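Local coordinates for putative cell adhesion protein (Bacteroides eggerthii, PDB 4GPV) that probably serves as a building block of a pilus of the human gut microbiome, being related to FimA major fimbrial subunits, with a presumed role in cell adhesion, at residues Ile163-Arg168 / Thr300-Leu305; Phe279-Phe284 / Ser327-Thr332; Leu54-Gly59 / Thr78-Ala83; Gln16-Ile21 / Gly144-Val149; Ala90-Leu95 / Asn130-Gly135. One frame throughout, in Å; residues are numbered along the deposited sequence.

Contact 1 (Ile163-Arg168 / Thr300-Leu305); sequences IVKDNR and TVTVTL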
# COMPACT_ATOMS: atom_id res chain seq x y z
N ILE A 163 -9.05 -6.62 -12.28
CA ILE A 163 -10.23 -7.07 -13.03
C ILE A 163 -9.72 -7.85 -14.25
O ILE A 163 -8.99 -7.27 -15.07
CB ILE A 163 -11.15 -5.88 -13.44
CG1 ILE A 163 -11.73 -5.17 -12.20
CG2 ILE A 163 -12.28 -6.32 -14.38
CD1 ILE A 163 -12.37 -3.84 -12.51
N VAL A 164 -10.10 -9.13 -14.40
CA VAL A 164 -9.67 -9.95 -15.51
C VAL A 164 -10.84 -10.19 -16.44
O VAL A 164 -11.91 -10.60 -15.98
CB VAL A 164 -9.06 -11.28 -15.02
CG1 VAL A 164 -8.63 -12.16 -16.20
CG2 VAL A 164 -7.88 -11.01 -14.08
N LYS A 165 -10.67 -9.87 -17.72
CA LYS A 165 -11.66 -10.17 -18.77
C LYS A 165 -10.99 -11.17 -19.67
O LYS A 165 -10.08 -10.81 -20.42
CB LYS A 165 -12.10 -8.90 -19.52
CG LYS A 165 -12.87 -7.98 -18.59
CD LYS A 165 -13.19 -6.65 -19.21
CE LYS A 165 -13.84 -5.77 -18.18
NZ LYS A 165 -14.48 -4.57 -18.80
N ASP A 166 -11.35 -12.46 -19.51
CA ASP A 166 -10.68 -13.53 -20.21
C ASP A 166 -11.42 -13.93 -21.48
O ASP A 166 -12.47 -14.59 -21.41
CB ASP A 166 -10.48 -14.74 -19.29
CG ASP A 166 -9.56 -15.78 -19.91
OD1 ASP A 166 -8.95 -15.49 -20.98
OD2 ASP A 166 -9.42 -16.88 -19.34
N ASN A 167 -10.82 -13.61 -22.65
CA ASN A 167 -11.38 -13.92 -23.97
C ASN A 167 -10.51 -14.94 -24.69
O ASN A 167 -10.64 -15.12 -25.91
CB ASN A 167 -11.56 -12.66 -24.83
CG ASN A 167 -12.52 -11.66 -24.25
OD1 ASN A 167 -13.45 -12.00 -23.49
ND2 ASN A 167 -12.34 -10.40 -24.60
N ARG A 168 -9.62 -15.61 -23.95
CA ARG A 168 -8.79 -16.67 -24.53
C ARG A 168 -9.68 -17.88 -24.79
O ARG A 168 -10.61 -18.13 -24.02
CB ARG A 168 -7.61 -17.04 -23.61
CG ARG A 168 -6.54 -15.96 -23.44
CD ARG A 168 -5.57 -16.28 -22.29
NE ARG A 168 -6.31 -16.38 -21.03
CZ ARG A 168 -5.81 -16.84 -19.88
NH1 ARG A 168 -4.55 -17.25 -19.81
NH2 ARG A 168 -6.57 -16.89 -18.80
N THR A 300 -6.98 0.65 -10.23
CA THR A 300 -7.82 -0.40 -10.80
C THR A 300 -7.15 -0.83 -12.11
O THR A 300 -6.92 -0.01 -13.01
CB THR A 300 -9.26 0.04 -10.99
OG1 THR A 300 -9.83 0.35 -9.71
CG2 THR A 300 -10.10 -1.04 -11.68
N VAL A 301 -6.76 -2.11 -12.18
CA VAL A 301 -6.11 -2.65 -13.36
C VAL A 301 -7.06 -3.60 -14.03
O VAL A 301 -7.42 -4.59 -13.40
CB VAL A 301 -4.80 -3.38 -12.99
CG1 VAL A 301 -4.13 -3.99 -14.23
CG2 VAL A 301 -3.83 -2.47 -12.22
N THR A 302 -7.47 -3.30 -15.29
CA THR A 302 -8.32 -4.22 -16.07
C THR A 302 -7.45 -4.86 -17.13
O THR A 302 -6.83 -4.16 -17.93
CB THR A 302 -9.53 -3.51 -16.67
OG1 THR A 302 -10.15 -2.70 -15.68
CG2 THR A 302 -10.55 -4.48 -17.30
N VAL A 303 -7.37 -6.19 -17.13
CA VAL A 303 -6.55 -6.95 -18.07
C VAL A 303 -7.51 -7.75 -18.94
O VAL A 303 -8.29 -8.54 -18.40
CB VAL A 303 -5.58 -7.88 -17.29
CG1 VAL A 303 -4.71 -8.71 -18.25
CG2 VAL A 303 -4.71 -7.08 -16.31
N THR A 304 -7.50 -7.49 -20.27
CA THR A 304 -8.33 -8.22 -21.22
C THR A 304 -7.36 -9.12 -21.96
O THR A 304 -6.45 -8.62 -22.62
CB THR A 304 -9.12 -7.27 -22.14
OG1 THR A 304 -9.94 -6.44 -21.32
CG2 THR A 304 -10.02 -8.02 -23.14
N LEU A 305 -7.60 -10.43 -21.89
CA LEU A 305 -6.78 -11.43 -22.56
C LEU A 305 -7.49 -12.03 -23.75
O LEU A 305 -8.68 -12.29 -23.65
CB LEU A 305 -6.49 -12.55 -21.56
CG LEU A 305 -5.81 -12.13 -20.26
CD1 LEU A 305 -5.60 -13.32 -19.38
CD2 LEU A 305 -4.47 -11.42 -20.55

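Contact 2 (Phe279-Phe284 / Ser327-Thr332); sequences FYPILF and SSIEVT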
# COMPACT_ATOMS: atom_id res chain seq x y z
N PHE A 279 3.59 -15.00 -18.09
CA PHE A 279 2.97 -13.89 -17.35
C PHE A 279 2.13 -12.99 -18.23
O PHE A 279 2.45 -12.80 -19.40
CB PHE A 279 4.08 -13.03 -16.70
CG PHE A 279 4.96 -13.76 -15.73
CD1 PHE A 279 6.09 -14.46 -16.17
CD2 PHE A 279 4.66 -13.79 -14.38
CE1 PHE A 279 6.89 -15.16 -15.27
CE2 PHE A 279 5.48 -14.45 -13.47
CZ PHE A 279 6.57 -15.18 -13.92
N TYR A 280 1.09 -12.39 -17.64
CA TYR A 280 0.28 -11.35 -18.31
C TYR A 280 0.45 -10.14 -17.40
O TYR A 280 -0.26 -10.02 -16.41
CB TYR A 280 -1.18 -11.79 -18.48
CG TYR A 280 -1.33 -13.10 -19.21
CD1 TYR A 280 -1.44 -13.14 -20.60
CD2 TYR A 280 -1.44 -14.30 -18.51
CE1 TYR A 280 -1.69 -14.34 -21.27
CE2 TYR A 280 -1.64 -15.52 -19.18
CZ TYR A 280 -1.77 -15.53 -20.56
OH TYR A 280 -2.00 -16.73 -21.21
N PRO A 281 1.51 -9.33 -17.62
CA PRO A 281 1.85 -8.32 -16.61
C PRO A 281 1.53 -6.86 -16.97
O PRO A 281 1.29 -6.52 -18.13
CB PRO A 281 3.37 -8.47 -16.55
CG PRO A 281 3.76 -8.86 -17.96
CD PRO A 281 2.56 -9.43 -18.65
N ILE A 282 1.60 -6.01 -15.94
CA ILE A 282 1.52 -4.57 -16.07
C ILE A 282 2.58 -3.95 -15.17
O ILE A 282 2.59 -4.21 -13.96
CB ILE A 282 0.12 -3.94 -15.88
CG1 ILE A 282 0.09 -2.45 -16.36
CG2 ILE A 282 -0.40 -4.08 -14.48
CD1 ILE A 282 0.49 -2.21 -17.97
N LEU A 283 3.48 -3.15 -15.76
CA LEU A 283 4.54 -2.46 -15.01
C LEU A 283 4.02 -1.11 -14.57
O LEU A 283 3.51 -0.38 -15.41
CB LEU A 283 5.80 -2.26 -15.88
CG LEU A 283 6.81 -3.39 -15.93
CD1 LEU A 283 6.27 -4.53 -16.69
CD2 LEU A 283 8.06 -2.92 -16.61
N PHE A 284 4.19 -0.78 -13.29
CA PHE A 284 3.80 0.52 -12.75
C PHE A 284 4.95 1.50 -12.97
O PHE A 284 5.70 1.86 -12.03
CB PHE A 284 3.40 0.44 -11.28
CG PHE A 284 2.02 -0.16 -11.14
CD1 PHE A 284 0.88 0.62 -11.28
CD2 PHE A 284 1.87 -1.53 -10.94
CE1 PHE A 284 -0.40 0.06 -11.16
CE2 PHE A 284 0.58 -2.10 -10.81
CZ PHE A 284 -0.53 -1.30 -10.95
N SER A 327 -1.11 -7.80 -29.06
CA SER A 327 -2.56 -7.70 -29.26
C SER A 327 -3.33 -8.60 -28.28
O SER A 327 -4.49 -8.32 -27.96
CB SER A 327 -2.91 -8.09 -30.70
OG SER A 327 -2.38 -9.37 -31.01
N SER A 328 -2.66 -9.66 -27.80
CA SER A 328 -3.20 -10.68 -26.89
C SER A 328 -3.44 -10.17 -25.45
O SER A 328 -4.16 -10.83 -24.68
CB SER A 328 -2.24 -11.86 -26.83
OG SER A 328 -0.97 -11.43 -26.39
N ILE A 329 -2.79 -9.06 -25.07
CA ILE A 329 -2.95 -8.45 -23.74
C ILE A 329 -3.33 -6.99 -23.91
O ILE A 329 -2.60 -6.25 -24.56
CB ILE A 329 -1.66 -8.60 -22.84
CG1 ILE A 329 -1.15 -10.05 -22.80
CG2 ILE A 329 -1.92 -8.06 -21.43
CD1 ILE A 329 0.29 -10.25 -22.23
N GLU A 330 -4.48 -6.59 -23.36
CA GLU A 330 -4.95 -5.20 -23.35
C GLU A 330 -5.09 -4.81 -21.89
O GLU A 330 -5.77 -5.52 -21.14
CB GLU A 330 -6.29 -5.04 -24.09
CG GLU A 330 -6.82 -3.61 -24.10
CD GLU A 330 -8.32 -3.45 -24.01
OE1 GLU A 330 -9.05 -4.07 -24.82
OE2 GLU A 330 -8.78 -2.66 -23.14
N VAL A 331 -4.42 -3.72 -21.48
CA VAL A 331 -4.45 -3.30 -20.07
C VAL A 331 -4.83 -1.85 -19.93
O VAL A 331 -4.32 -0.99 -20.66
CB VAL A 331 -3.09 -3.54 -19.32
CG1 VAL A 331 -3.20 -3.18 -17.83
CG2 VAL A 331 -2.59 -4.98 -19.46
N THR A 332 -5.75 -1.55 -18.99
CA THR A 332 -6.11 -0.18 -18.63
C THR A 332 -5.79 -0.03 -17.17
O THR A 332 -6.06 -0.95 -16.38
CB THR A 332 -7.55 0.24 -18.95
OG1 THR A 332 -8.45 -0.37 -18.02
CG2 THR A 332 -7.95 0.02 -20.42

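Contact 3 (Leu54-Gly59 / Thr78-Ala83); sequences LFREGG and TGTTAA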
# COMPACT_ATOMS: atom_id res chain seq x y z
N LEU A 54 3.07 14.88 20.64
CA LEU A 54 3.02 16.33 20.71
C LEU A 54 4.43 16.86 20.81
O LEU A 54 5.19 16.36 21.62
CB LEU A 54 2.18 16.82 21.90
CG LEU A 54 0.70 16.43 21.92
CD1 LEU A 54 0.05 16.82 23.28
CD2 LEU A 54 -0.04 17.09 20.80
N PHE A 55 4.79 17.85 19.97
CA PHE A 55 6.16 18.38 20.00
C PHE A 55 6.20 19.86 20.21
O PHE A 55 5.32 20.58 19.74
CB PHE A 55 6.89 18.05 18.69
CG PHE A 55 7.04 16.58 18.46
CD1 PHE A 55 7.99 15.84 19.16
CD2 PHE A 55 6.22 15.91 17.57
CE1 PHE A 55 8.11 14.46 18.97
CE2 PHE A 55 6.34 14.53 17.37
CZ PHE A 55 7.28 13.82 18.07
N ARG A 56 7.26 20.32 20.89
CA ARG A 56 7.50 21.74 21.11
C ARG A 56 8.16 22.33 19.84
O ARG A 56 8.49 21.58 18.91
CB ARG A 56 8.36 21.94 22.36
CG ARG A 56 7.64 21.39 23.59
CD ARG A 56 8.37 21.58 24.90
NE ARG A 56 7.56 20.97 25.94
CZ ARG A 56 8.01 20.48 27.09
NH1 ARG A 56 9.30 20.59 27.40
NH2 ARG A 56 7.18 19.92 27.95
N GLU A 57 8.34 23.68 19.81
CA GLU A 57 8.91 24.41 18.67
C GLU A 57 10.28 23.83 18.26
O GLU A 57 10.56 23.69 17.06
CB GLU A 57 9.02 25.91 19.00
CG GLU A 57 9.59 26.81 17.92
CD GLU A 57 8.88 26.90 16.58
OE1 GLU A 57 7.64 26.76 16.54
OE2 GLU A 57 9.58 27.15 15.56
N GLY A 58 11.09 23.46 19.24
CA GLY A 58 12.42 22.91 18.99
C GLY A 58 12.51 21.41 18.78
O GLY A 58 13.61 20.86 18.82
N GLY A 59 11.36 20.76 18.60
CA GLY A 59 11.27 19.33 18.33
C GLY A 59 11.21 18.40 19.53
O GLY A 59 11.01 17.20 19.33
N THR A 78 -1.58 15.92 29.92
CA THR A 78 -0.20 15.77 30.39
C THR A 78 0.79 16.71 29.69
O THR A 78 1.96 16.75 30.06
CB THR A 78 0.25 14.32 30.20
OG1 THR A 78 -0.08 13.93 28.87
CG2 THR A 78 -0.41 13.38 31.21
N GLY A 79 0.31 17.42 28.67
CA GLY A 79 1.10 18.35 27.89
C GLY A 79 1.04 19.79 28.36
O GLY A 79 0.46 20.10 29.40
N THR A 80 1.67 20.68 27.60
CA THR A 80 1.78 22.07 28.02
C THR A 80 1.43 23.03 26.89
O THR A 80 1.22 22.60 25.74
CB THR A 80 3.21 22.38 28.55
OG1 THR A 80 4.07 22.62 27.44
CG2 THR A 80 3.79 21.30 29.49
N THR A 81 1.45 24.33 27.20
CA THR A 81 1.21 25.40 26.23
C THR A 81 2.40 25.58 25.27
O THR A 81 2.33 26.38 24.33
CB THR A 81 0.86 26.70 26.93
OG1 THR A 81 1.87 27.02 27.88
CG2 THR A 81 -0.51 26.65 27.57
N ALA A 82 3.46 24.77 25.48
CA ALA A 82 4.62 24.75 24.59
C ALA A 82 4.40 23.83 23.38
O ALA A 82 5.19 23.89 22.45
CB ALA A 82 5.87 24.33 25.35
N ALA A 83 3.32 22.99 23.37
CA ALA A 83 3.04 22.12 22.21
C ALA A 83 2.78 22.97 20.96
O ALA A 83 1.99 23.92 21.02
CB ALA A 83 1.84 21.22 22.50
O HOH W 1 7.38 25.37 22.01

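Contact 4 (Gln16-Ile21 / Gly144-Val149); sequences QAVLTI and GTNAQV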
# COMPACT_ATOMS: atom_id res chain seq x y z
N GLN A 16 0.53 23.95 32.20
CA GLN A 16 -0.32 22.80 31.90
C GLN A 16 -1.43 23.20 30.94
O GLN A 16 -2.07 24.24 31.12
CB GLN A 16 -0.94 22.20 33.17
CG GLN A 16 -1.64 20.86 32.85
CD GLN A 16 -2.27 20.22 34.05
OE1 GLN A 16 -2.55 20.86 35.06
NE2 GLN A 16 -2.52 18.94 33.95
N ALA A 17 -1.64 22.38 29.93
CA ALA A 17 -2.65 22.62 28.94
C ALA A 17 -3.59 21.45 28.84
O ALA A 17 -3.28 20.34 29.30
CB ALA A 17 -1.99 22.88 27.60
N VAL A 18 -4.74 21.70 28.22
CA VAL A 18 -5.72 20.68 27.86
C VAL A 18 -5.83 20.74 26.36
O VAL A 18 -6.10 21.82 25.81
CB VAL A 18 -7.09 20.83 28.56
CG1 VAL A 18 -8.02 19.68 28.15
CG2 VAL A 18 -6.93 20.88 30.08
N LEU A 19 -5.56 19.62 25.70
CA LEU A 19 -5.63 19.50 24.24
C LEU A 19 -6.70 18.50 23.89
O LEU A 19 -6.71 17.39 24.44
CB LEU A 19 -4.28 19.04 23.68
CG LEU A 19 -3.16 20.07 23.55
CD1 LEU A 19 -2.20 19.98 24.71
CD2 LEU A 19 -2.37 19.83 22.26
N THR A 20 -7.63 18.89 23.01
CA THR A 20 -8.70 18.01 22.53
C THR A 20 -8.33 17.67 21.10
O THR A 20 -8.19 18.58 20.28
CB THR A 20 -10.08 18.68 22.68
OG1 THR A 20 -10.28 19.03 24.05
CG2 THR A 20 -11.21 17.78 22.21
N ILE A 21 -8.11 16.37 20.83
CA ILE A 21 -7.71 15.91 19.51
C ILE A 21 -8.91 15.25 18.88
O ILE A 21 -9.57 14.43 19.52
CB ILE A 21 -6.48 14.96 19.54
CG1 ILE A 21 -5.34 15.44 20.49
CG2 ILE A 21 -5.96 14.62 18.10
CD1 ILE A 21 -4.47 16.68 20.03
N GLY A 144 -4.02 31.20 25.49
CA GLY A 144 -4.77 30.38 26.43
C GLY A 144 -4.11 29.07 26.79
O GLY A 144 -2.99 28.78 26.36
N THR A 145 -4.81 28.26 27.59
CA THR A 145 -4.30 26.97 28.06
C THR A 145 -5.12 25.82 27.46
O THR A 145 -4.96 24.68 27.86
CB THR A 145 -4.34 26.97 29.60
OG1 THR A 145 -3.81 25.75 30.10
CG2 THR A 145 -5.72 27.14 30.12
N ASN A 146 -5.99 26.13 26.49
CA ASN A 146 -6.85 25.13 25.86
C ASN A 146 -6.68 25.15 24.37
O ASN A 146 -6.63 26.22 23.76
CB ASN A 146 -8.31 25.36 26.21
CG ASN A 146 -8.53 25.55 27.68
OD1 ASN A 146 -8.49 26.67 28.20
ND2 ASN A 146 -8.66 24.44 28.38
N ALA A 147 -6.58 23.97 23.78
CA ALA A 147 -6.44 23.87 22.33
C ALA A 147 -7.32 22.77 21.76
O ALA A 147 -7.45 21.69 22.34
CB ALA A 147 -4.98 23.62 21.95
N GLN A 148 -7.93 23.08 20.61
CA GLN A 148 -8.74 22.15 19.84
C GLN A 148 -7.92 21.79 18.60
O GLN A 148 -7.49 22.70 17.88
CB GLN A 148 -10.11 22.77 19.48
CG GLN A 148 -11.05 21.87 18.67
CD GLN A 148 -11.47 20.60 19.39
OE1 GLN A 148 -11.15 19.49 18.96
NE2 GLN A 148 -12.22 20.75 20.48
N VAL A 149 -7.60 20.50 18.39
CA VAL A 149 -6.76 20.10 17.25
C VAL A 149 -7.51 19.07 16.42
O VAL A 149 -7.93 18.06 16.98
CB VAL A 149 -5.37 19.55 17.71
CG1 VAL A 149 -4.48 19.18 16.52
CG2 VAL A 149 -4.64 20.53 18.63
O HOH W 2 -9.20 21.57 24.82

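Contact 5 (Ala90-Leu95 / Asn130-Gly135); sequences ANTGAL and NLWMSG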
# COMPACT_ATOMS: atom_id res chain seq x y z
N ALA A 90 -2.31 5.84 13.24
CA ALA A 90 -3.34 4.87 13.64
C ALA A 90 -2.97 3.47 13.21
O ALA A 90 -2.34 3.28 12.16
CB ALA A 90 -4.68 5.25 12.99
N ASN A 91 -3.41 2.49 14.00
CA ASN A 91 -3.41 1.06 13.70
C ASN A 91 -2.04 0.41 13.66
O ASN A 91 -1.89 -0.63 13.04
CB ASN A 91 -4.21 0.80 12.40
CG ASN A 91 -5.67 1.12 12.56
OD1 ASN A 91 -6.22 1.08 13.67
ND2 ASN A 91 -6.38 1.36 11.46
N THR A 92 -1.09 0.91 14.46
CA THR A 92 0.21 0.23 14.57
C THR A 92 0.29 -0.53 15.92
O THR A 92 1.32 -1.14 16.21
CB THR A 92 1.40 1.16 14.39
OG1 THR A 92 1.47 2.12 15.47
CG2 THR A 92 1.46 1.81 12.99
N GLY A 93 -0.75 -0.46 16.73
CA GLY A 93 -0.83 -1.14 18.02
C GLY A 93 -0.17 -0.43 19.17
O GLY A 93 0.13 0.76 19.09
N ALA A 94 0.03 -1.16 20.31
CA ALA A 94 0.62 -0.59 21.53
C ALA A 94 1.94 0.12 21.27
O ALA A 94 2.72 -0.30 20.41
CB ALA A 94 0.82 -1.68 22.58
N LEU A 95 2.19 1.18 22.04
CA LEU A 95 3.42 1.95 21.95
C LEU A 95 4.65 1.09 22.29
O LEU A 95 5.59 1.05 21.50
CB LEU A 95 3.34 3.19 22.87
CG LEU A 95 4.60 4.09 22.94
CD1 LEU A 95 4.89 4.77 21.59
CD2 LEU A 95 4.51 5.12 24.07
N ASN A 130 -7.30 -3.54 9.27
CA ASN A 130 -6.23 -2.80 9.96
C ASN A 130 -5.32 -2.18 8.94
O ASN A 130 -4.37 -2.83 8.46
CB ASN A 130 -5.43 -3.71 10.93
CG ASN A 130 -4.52 -2.91 11.85
OD1 ASN A 130 -4.99 -2.34 12.84
ND2 ASN A 130 -3.25 -2.73 11.47
N LEU A 131 -5.59 -0.92 8.61
CA LEU A 131 -4.78 -0.18 7.66
C LEU A 131 -4.07 0.97 8.38
O LEU A 131 -4.72 1.74 9.09
CB LEU A 131 -5.65 0.37 6.49
CG LEU A 131 -6.21 -0.71 5.57
CD1 LEU A 131 -7.29 -0.15 4.67
CD2 LEU A 131 -5.07 -1.40 4.79
N TRP A 132 -2.76 1.10 8.20
CA TRP A 132 -2.03 2.20 8.84
C TRP A 132 -2.48 3.53 8.25
O TRP A 132 -2.66 3.61 7.03
CB TRP A 132 -0.51 2.06 8.62
CG TRP A 132 0.13 0.90 9.35
CD1 TRP A 132 -0.40 0.15 10.35
CD2 TRP A 132 1.48 0.42 9.15
NE1 TRP A 132 0.50 -0.81 10.75
CE2 TRP A 132 1.67 -0.65 10.05
CE3 TRP A 132 2.53 0.79 8.30
CZ2 TRP A 132 2.87 -1.37 10.12
CZ3 TRP A 132 3.73 0.06 8.34
CH2 TRP A 132 3.89 -1.00 9.25
N MSE A 133 -2.68 4.54 9.10
CA MSE A 133 -3.06 5.90 8.71
C MSE A 133 -2.25 6.88 9.51
O MSE A 133 -1.82 6.56 10.63
CB MSE A 133 -4.55 6.17 8.93
CG MSE A 133 -5.46 5.29 8.06
SE MSE A 133 -7.32 5.56 8.53
CE MSE A 133 -7.57 4.16 9.81
N SER A 134 -1.97 8.03 8.92
CA SER A 134 -1.21 9.02 9.66
C SER A 134 -1.63 10.41 9.23
O SER A 134 -2.22 10.62 8.17
CB SER A 134 0.29 8.80 9.47
OG SER A 134 0.68 9.17 8.15
N GLY A 135 -1.35 11.37 10.09
CA GLY A 135 -1.68 12.76 9.82
C GLY A 135 -1.02 13.67 10.81
O GLY A 135 -0.46 13.20 11.80

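Contact 1 (Ile163-Arg168 / Thr300-Leu305)
Lying 3.9 Å from CB of Leu-305, OD1 of Asp-166 is gripped twice by Arg-168, whose backbone N and side-chain NE reach it from opposite faces of the carboxylate. The backbone bond closes an Asx turn. The NE bond to OD1 is 2.8 Å long and almost straight (178° at the hydrogen), and NH2 takes OD2 of the same carboxylate in a side-on salt bridge. A bend at chi3 (-60°) folds the arginine back to this grip and lays its guanidinium against Leu-305, whose CD1 is 3.5 Å from NE. NH2 has a second acidic partner in Asp-180. An alanine at Arg-168 would probably leave Asp-166 without its salt-bridge partner and CD1 of Leu-305 without the flat group it packs on. The turn adjoins a parallel pairing of strands 146-169 and 297-306, at segments within the FimA-like C-terminal family region. Their amides bond alternately, as in Lys-165 N to Val-303 O at 2.8 Å. Val-164, Val-303 and Leu-305 share the buried face. On the reverse face the extended Lys-165 runs across Thr-302, CE meeting CG2 at 3.6 Å, before NZ bonds to Ser-243.

Contact 2 (Phe279-Phe284 / Ser327-Thr332)
Ile-329 carries its CG1 branch beside the backbone N (chi1 -51°) and then stretches it out, which sends CD1 up to Tyr-280; Ile-282 holds CG1 anti to the backbone N (chi1 -167°), beside Val-331. The two hydrophobic meetings differ in shape. At the tyrosine, the two side chains cross at about a right angle, with Ile-329 CG1 at the ring's edge, in its plane, and Ile-329 CD1 3.7 Å from Tyr-280 CD1. That same methyl is 4.3 Å from CD of Pro-281. At the second meeting CG1 of Val-331 nestles against Ile-282, 3.7 Å from CG1 and 3.8 Å from CD1. No hydrogen bond joins the segments, as expected of two layers in a beta sandwich: the axes of the short strand segments come within 8.4 Å and cross at -32°, one from each of the chain's two large sheets. Val-301 and Leu-305, on the strand next to 329-343, extend the same interlayer core by packing on Ile-282 and Tyr-280. The phenol oxygen of Tyr-280 hydrogen-bonds to the carbonyl of Gly-314, with a weak bond from Arg-168 NH1.

Contact 3 (Leu54-Gly59 / Thr78-Ala83)
Arg-56 loses the most surface here, its chain lying along Ala-82. Extended from CG to NE, it passes the alanine methyl with CD 3.7 Å from Ala-82 CB. Farther out NH2 reaches Thr-80, 4.0 Å from CG2, the two side chains crossing at about a right angle. Closer to the backbone, the CA-H of Arg-56 points at the carbonyl of Ala-82, CA to O being 3.4 Å. That carbonyl also receives a hydrogen bond from a water, 2.7 Å from Ala-82 O, which in turn accepts from Glu-57 N at 2.9 Å, a bridge in place of a direct backbone bond. Ala-83 meets the strand with both backbone and methyl: its C lies 3.7 Å from Phe-55 O, and its CB a loose 4.5 Å from CB of Leu-54. What presents the two alanines is a type I turn from Thr-80 to Ala-83, reinforced by an ST turn in which Thr-80 OG1 accepts from Ala-82 N at 3.0 Å. Asp-62 ties both sides together: it forms a salt bridge with Arg-56 NE and accepts from Thr-80 N. The contact joins strand 50-56 to the loop that leads into its antiparallel neighbour 83-90; the adjoining Phe-55 turns away from the loop and packs on Glu-106 and Leu-109 of helix 106-111.

Contact 4 (Gln16-Ile21 / Gly144-Val149)
Ile-21 and Val-149 lie side by side on the buried face of a parallel strand pair, which joins the first strand of the chain, 18-24, to the start of the long strand 146-169. A double turn of the isoleucine (chi1 -44°, chi2 -73°) brings its CD1 to 3.8 Å from CB of the valine. Next along this face, CG of Leu-19 is 4.3 Å from the methyl of Ala-147, and the leucine's CD2 keeps the same spacing from CG2 of Val-149. Behind these side chains the backbones are bonded in parallel fashion. Val-18 and Thr-20 each give and accept one bond across the gap: Val-18 N goes to Thr-145 O at 3.0 Å, Val-149 N goes to Thr-20 O at 2.8 Å, and the pattern carries on to Lys-22. Farther out, Phe-141 and Val-139 from the loop before the second strand cover the apolar face, and strand 73-76 pairs antiparallel with the far edge of 18-24. Val-18, Thr-20 and Asn-146 project from the other face. There a water donates to Ala-147 O at 3.0 Å and lies 2.9 Å from Thr-20 OG1, linking the threonine hydroxyl to a carbonyl already bonded to Thr-20 N.

Contact 5 (Ala90-Leu95 / Asn130-Gly135)
Asn-91 leans against Asn-130 from its first side-chain atom: CB lies 3.3 Å from OD1 of Asn-130. At CG the two amides slide past each other in opposite directions, their planes 47° apart. OD1 leaves the contact for the backbone N of Asn-48. ND2 donates to Leu-131 O at 2.9 Å from above the carbonyl plane, also serves Val-46 O, and has the methyl CE of Met-133, a selenomethionine, alongside at 3.5 Å. The asparagine comes just after the antiparallel pair Ala-90 and Met-133, where strands 83-90 and 133-138 of the larger sheet meet; Ala-90 N bonds to Met-133 O at 2.8 Å, whereas the return bond is weak. A left-handed backbone at Asn-91 (phi 70°) then turns the chain away from the sheet. Its carbonyl oxygen accepts from Asn-130 ND2 at 3.0 Å, in the carbonyl plane, and sits at the edge of the Trp-132 ring. Replacing Asn-130 with an alanine would probably leave this oxygen without its amide donor and Asn-48 ND2 without its acceptor. Over one face of the indole, CG2 of Thr-92 makes a CH-pi contact, 3.6 Å from the centroid of the five-membered ring.

The contacts gather toward the two ends of an elongated chain, with contact 5 between them. Contacts 1 and 2 share one sandwich: Thr-304 N and Glu-330 O, 2.8 Å apart, probably bond within the sheet, while CD2 of Leu-305 meets CD1 of Tyr-280 at 3.5 Å between the layers. At the other end contacts 3 and 4 also touch, through a probable bond of 3.1 Å from Ala-17 N to Gly-79 O. About 53 Å separates the centres of contacts 1 and 4, yet interrupted strand 146-169 reaches both. Contact 5 is centred about 34 Å from contact 1 and about 23 Å from contact 4, its segment 130-135 lying on strand 133-138, the neighbour of 146-169.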